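Local coordinates for protein glycerophosphodiester phosphodiesterase (Parabacteroides distasonis, PDB 3NO3) that belongs to the glycerophosphodiester phosphodiesterase family, a group of TIM-barrel proteins, and carries a magnesium ion in its metal site, at residues 22-31 with 87-98. Numbering follows the deposited sequence.
Sequences NSIRSLERAS and QYLKRAKKLKNI
Two neighbouring outer helices of the TIM barrel, 24-31 and 87-94, pack here through Leu27 and Tyr88; their axes run 20° from parallel and approach to 10.3 Å. Leu27 CD2 sits over one face of the Tyr88 ring, 4.2 Å from its centroid, which identifies a CH-pi contact. With CG anti to the backbone N (chi1 172°), Leu27 extends across the interface, where its CG also meets CD1 of Leu95, the first residue of the turn after helix 87-94, at 3.8 Å. The Tyr88 hydroxyl reaches the start of helix 24-31: its OH lies 2.7 Å from Ser23 O, a weak bond. Ser23 and Ser26 close a capping box there, with Ser23 OG also bonded to Ala20 O and Ser26 OG to Arg11 O. Arg91 NE forms a salt bridge with Glu28 OE2 at 2.7 Å; the N-H points almost straight at the anti lone pair, at 174°, within the guanidinium plane. At the far end Asn97 ND2 donates to Ser31 O (2.9 Å), the acceptor lying in the amide plane, while Asn97 OD1 is 2.9 Å from Ser31 OG. Ile98 CD1 packs on Ala30 CB at 3.8 Å, just before strand 99-104. Ala30 and Leu27 also touch Ser38 of strand 37-44, and Ala92 touches Leu100, placing both helices against adjacent parallel strands, as in the helical layer of a TIM barrel.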
loop_
_atom_site.group_PDB
_atom_site.type_symbol
_atom_site.label_atom_id
_atom_site.label_comp_id
_atom_site.label_asym_id
_atom_site.label_seq_id
_atom_site.Cartn_x
_atom_site.Cartn_y
_atom_site.Cartn_z
ATOM N N ASN A 22 -9.100 2.236 -5.488
ATOM C CA ASN A 22 -9.507 1.509 -4.263
ATOM C C ASN A 22 -10.806 0.720 -4.399
ATOM O O ASN A 22 -11.673 0.723 -3.513
ATOM C CB ASN A 22 -9.547 2.480 -3.056
ATOM C CG ASN A 22 -8.166 2.786 -2.495
ATOM O OD1 ASN A 22 -7.424 1.876 -2.250
ATOM N ND2 ASN A 22 -7.842 4.057 -2.247
ATOM N N SER A 23 -10.953 0.066 -5.550
ATOM C CA SER A 23 -12.195 -0.628 -5.914
ATOM C C SER A 23 -11.929 -2.125 -6.118
ATOM O O SER A 23 -10.780 -2.573 -6.232
ATOM C CB SER A 23 -12.770 -0.011 -7.202
ATOM O OG SER A 23 -11.970 -0.253 -8.336
ATOM N N ILE A 24 -13.008 -2.885 -6.180
ATOM C CA ILE A 24 -12.963 -4.296 -6.531
ATOM C C ILE A 24 -12.380 -4.434 -7.950
ATOM O O ILE A 24 -11.447 -5.226 -8.174
ATOM C CB ILE A 24 -14.347 -4.924 -6.434
ATOM C CG1 ILE A 24 -14.831 -4.918 -4.959
ATOM C CG2 ILE A 24 -14.363 -6.318 -7.176
ATOM C CD1 ILE A 24 -14.010 -5.748 -3.957
ATOM N N ARG A 25 -12.830 -3.570 -8.874
ATOM C CA ARG A 25 -12.351 -3.588 -10.245
ATOM C C ARG A 25 -10.848 -3.317 -10.313
ATOM O O ARG A 25 -10.161 -3.979 -11.048
ATOM C CB ARG A 25 -13.149 -2.578 -11.077
ATOM C CG ARG A 25 -12.758 -2.386 -12.519
ATOM C CD ARG A 25 -13.024 -3.519 -13.462
ATOM N NE ARG A 25 -13.201 -3.004 -14.838
ATOM C CZ ARG A 25 -13.324 -3.744 -15.943
ATOM N NH1 ARG A 25 -13.510 -3.136 -17.115
ATOM N NH2 ARG A 25 -13.256 -5.075 -15.908
ATOM N N SER A 26 -10.342 -2.356 -9.529
ATOM C CA SER A 26 -8.901 -2.019 -9.588
ATOM C C SER A 26 -8.000 -3.134 -9.043
ATOM O O SER A 26 -6.925 -3.384 -9.593
ATOM C CB SER A 26 -8.589 -0.646 -8.968
ATOM O OG SER A 26 -8.624 -0.616 -7.524
ATOM N N LEU A 27 -8.477 -3.807 -8.001
ATOM C CA LEU A 27 -7.827 -4.976 -7.447
ATOM C C LEU A 27 -7.805 -6.105 -8.507
ATOM O O LEU A 27 -6.760 -6.723 -8.716
ATOM C CB LEU A 27 -8.564 -5.443 -6.194
ATOM C CG LEU A 27 -8.134 -6.767 -5.567
ATOM C CD1 LEU A 27 -6.708 -6.716 -5.110
ATOM C CD2 LEU A 27 -9.096 -7.094 -4.457
ATOM N N GLU A 28 -8.948 -6.346 -9.146
ATOM C CA GLU A 28 -9.051 -7.380 -10.194
ATOM C C GLU A 28 -8.142 -7.085 -11.374
ATOM O O GLU A 28 -7.439 -7.978 -11.873
ATOM C CB GLU A 28 -10.489 -7.513 -10.696
ATOM C CG GLU A 28 -11.510 -8.082 -9.682
ATOM C CD GLU A 28 -12.970 -8.029 -10.176
ATOM O OE1 GLU A 28 -13.292 -7.243 -11.104
ATOM O OE2 GLU A 28 -13.816 -8.796 -9.633
ATOM N N ARG A 29 -8.140 -5.835 -11.815
ATOM C CA ARG A 29 -7.307 -5.451 -12.935
ATOM C C ARG A 29 -5.796 -5.505 -12.609
ATOM O O ARG A 29 -4.993 -5.909 -13.475
ATOM C CB ARG A 29 -7.729 -4.083 -13.477
ATOM C CG ARG A 29 -9.134 -4.057 -14.063
ATOM C CD ARG A 29 -9.276 -4.724 -15.455
ATOM N NE ARG A 29 -8.560 -3.978 -16.468
ATOM C CZ ARG A 29 -7.468 -4.347 -17.144
ATOM N NH1 ARG A 29 -6.905 -5.546 -17.025
ATOM N NH2 ARG A 29 -6.940 -3.485 -17.990
ATOM N N ALA A 30 -5.400 -5.142 -11.392
ATOM C CA ALA A 30 -3.991 -5.344 -10.936
ATOM C C ALA A 30 -3.542 -6.803 -11.042
ATOM O O ALA A 30 -2.439 -7.096 -11.539
ATOM C CB ALA A 30 -3.783 -4.836 -9.513
ATOM N N SER A 31 -4.403 -7.705 -10.599
ATOM C CA SER A 31 -4.207 -9.159 -10.780
ATOM C C SER A 31 -4.167 -9.555 -12.243
ATOM O O SER A 31 -3.268 -10.310 -12.629
ATOM C CB SER A 31 -5.297 -9.950 -10.046
ATOM O OG SER A 31 -5.201 -11.345 -10.332
ATOM N N GLN A 87 -14.904 -7.299 2.332
ATOM C CA GLN A 87 -15.199 -7.531 0.891
ATOM C C GLN A 87 -13.942 -7.517 0.029
ATOM O O GLN A 87 -13.781 -8.324 -0.935
ATOM C CB GLN A 87 -16.158 -6.464 0.362
ATOM C CG GLN A 87 -17.606 -6.653 0.860
ATOM C CD GLN A 87 -18.443 -5.412 0.806
ATOM O OE1 GLN A 87 -18.026 -4.363 0.283
ATOM N NE2 GLN A 87 -19.660 -5.526 1.310
ATOM N N TYR A 88 -13.047 -6.589 0.333
ATOM C CA TYR A 88 -11.797 -6.416 -0.439
ATOM C C TYR A 88 -10.963 -7.660 -0.302
ATOM O O TYR A 88 -10.473 -8.204 -1.311
ATOM C CB TYR A 88 -11.011 -5.153 0.006
ATOM C CG TYR A 88 -10.408 -4.367 -1.143
ATOM C CD1 TYR A 88 -11.212 -3.588 -1.955
ATOM C CD2 TYR A 88 -9.045 -4.407 -1.421
ATOM C CE1 TYR A 88 -10.691 -2.851 -3.030
ATOM C CE2 TYR A 88 -8.517 -3.659 -2.487
ATOM C CZ TYR A 88 -9.343 -2.886 -3.273
ATOM O OH TYR A 88 -8.814 -2.199 -4.358
ATOM N N LEU A 89 -10.857 -8.157 0.935
ATOM C CA LEU A 89 -10.117 -9.366 1.225
ATOM C C LEU A 89 -10.777 -10.643 0.719
ATOM O O LEU A 89 -10.059 -11.549 0.301
ATOM C CB LEU A 89 -9.837 -9.469 2.739
ATOM C CG LEU A 89 -8.987 -8.282 3.239
ATOM C CD1 LEU A 89 -8.704 -8.468 4.716
ATOM C CD2 LEU A 89 -7.688 -8.038 2.431
ATOM N N LYS A 90 -12.107 -10.726 0.720
ATOM C CA LYS A 90 -12.785 -11.893 0.175
ATOM C C LYS A 90 -12.435 -12.014 -1.319
ATOM O O LYS A 90 -12.163 -13.112 -1.828
ATOM C CB LYS A 90 -14.302 -11.787 0.406
ATOM C CG LYS A 90 -15.182 -12.931 -0.145
ATOM C CD LYS A 90 -16.638 -12.829 0.379
ATOM C CE LYS A 90 -17.625 -13.790 -0.303
ATOM N NZ LYS A 90 -17.747 -13.576 -1.787
ATOM N N ARG A 91 -12.426 -10.886 -2.029
ATOM C CA ARG A 91 -12.074 -10.907 -3.466
ATOM C C ARG A 91 -10.582 -11.241 -3.667
ATOM O O ARG A 91 -10.240 -12.079 -4.497
ATOM C CB ARG A 91 -12.428 -9.556 -4.131
ATOM C CG ARG A 91 -12.257 -9.518 -5.685
ATOM C CD ARG A 91 -13.262 -10.369 -6.388
ATOM N NE ARG A 91 -12.959 -10.606 -7.794
ATOM C CZ ARG A 91 -12.225 -11.613 -8.286
ATOM N NH1 ARG A 91 -11.611 -12.515 -7.515
ATOM N NH2 ARG A 91 -12.077 -11.709 -9.605
ATOM N N ALA A 92 -9.726 -10.624 -2.858
ATOM C CA ALA A 92 -8.272 -10.838 -2.925
ATOM C C ALA A 92 -7.876 -12.267 -2.657
ATOM O O ALA A 92 -6.937 -12.779 -3.300
ATOM C CB ALA A 92 -7.549 -9.900 -1.977
ATOM N N LYS A 93 -8.613 -12.941 -1.788
ATOM C CA LYS A 93 -8.354 -14.355 -1.537
ATOM C C LYS A 93 -8.409 -15.246 -2.783
ATOM O O LYS A 93 -7.596 -16.157 -2.899
ATOM C CB LYS A 93 -9.303 -14.925 -0.470
ATOM C CG LYS A 93 -8.973 -16.378 -0.003
ATOM C CD LYS A 93 -7.629 -16.424 0.756
ATOM C CE LYS A 93 -7.355 -17.781 1.375
ATOM N NZ LYS A 93 -5.948 -17.834 1.904
ATOM N N LYS A 94 -9.340 -14.992 -3.693
ATOM C CA LYS A 94 -9.411 -15.749 -4.943
ATOM C C LYS A 94 -8.350 -15.347 -6.000
ATOM O O LYS A 94 -8.165 -16.075 -6.982
ATOM C CB LYS A 94 -10.772 -15.587 -5.573
ATOM C CG LYS A 94 -11.993 -15.920 -4.713
ATOM C CD LYS A 94 -13.242 -15.812 -5.601
ATOM C CE LYS A 94 -14.497 -15.425 -4.865
ATOM N NZ LYS A 94 -14.687 -13.929 -4.793
ATOM N N LEU A 95 -7.699 -14.189 -5.817
ATOM C CA LEU A 95 -6.662 -13.683 -6.725
ATOM C C LEU A 95 -5.278 -14.057 -6.189
ATOM O O LEU A 95 -4.629 -13.279 -5.456
ATOM C CB LEU A 95 -6.807 -12.167 -6.887
ATOM C CG LEU A 95 -8.133 -11.647 -7.451
ATOM C CD1 LEU A 95 -8.168 -10.128 -7.246
ATOM C CD2 LEU A 95 -8.343 -12.037 -8.913
ATOM N N LYS A 96 -4.827 -15.257 -6.560
ATOM C CA LYS A 96 -3.688 -15.902 -5.889
ATOM C C LYS A 96 -2.292 -15.325 -6.194
ATOM O O LYS A 96 -1.378 -15.395 -5.374
ATOM C CB LYS A 96 -3.679 -17.415 -6.210
ATOM C CG LYS A 96 -4.949 -18.184 -5.767
ATOM C CD LYS A 96 -5.194 -18.124 -4.261
ATOM C CE LYS A 96 -6.436 -18.995 -3.836
ATOM N NZ LYS A 96 -6.690 -18.959 -2.352
ATOM N N ASN A 97 -2.155 -14.742 -7.362
ATOM C CA ASN A 97 -0.890 -14.213 -7.828
ATOM C C ASN A 97 -0.412 -12.887 -7.172
ATOM O O ASN A 97 0.703 -12.459 -7.453
ATOM C CB ASN A 97 -1.003 -14.003 -9.365
ATOM C CG ASN A 97 -2.110 -12.942 -9.750
ATOM O OD1 ASN A 97 -3.070 -12.714 -8.964
ATOM N ND2 ASN A 97 -1.989 -12.342 -10.958
ATOM N N ILE A 98 -1.219 -12.222 -6.348
ATOM C CA ILE A 98 -0.920 -10.834 -6.029
ATOM C C ILE A 98 -0.737 -10.566 -4.537
ATOM O O ILE A 98 -1.421 -11.128 -3.703
ATOM C CB ILE A 98 -1.952 -9.910 -6.691
ATOM C CG1 ILE A 98 -1.400 -8.489 -6.877
ATOM C CG2 ILE A 98 -3.285 -9.922 -5.969
ATOM C CD1 ILE A 98 -1.978 -7.841 -8.125
#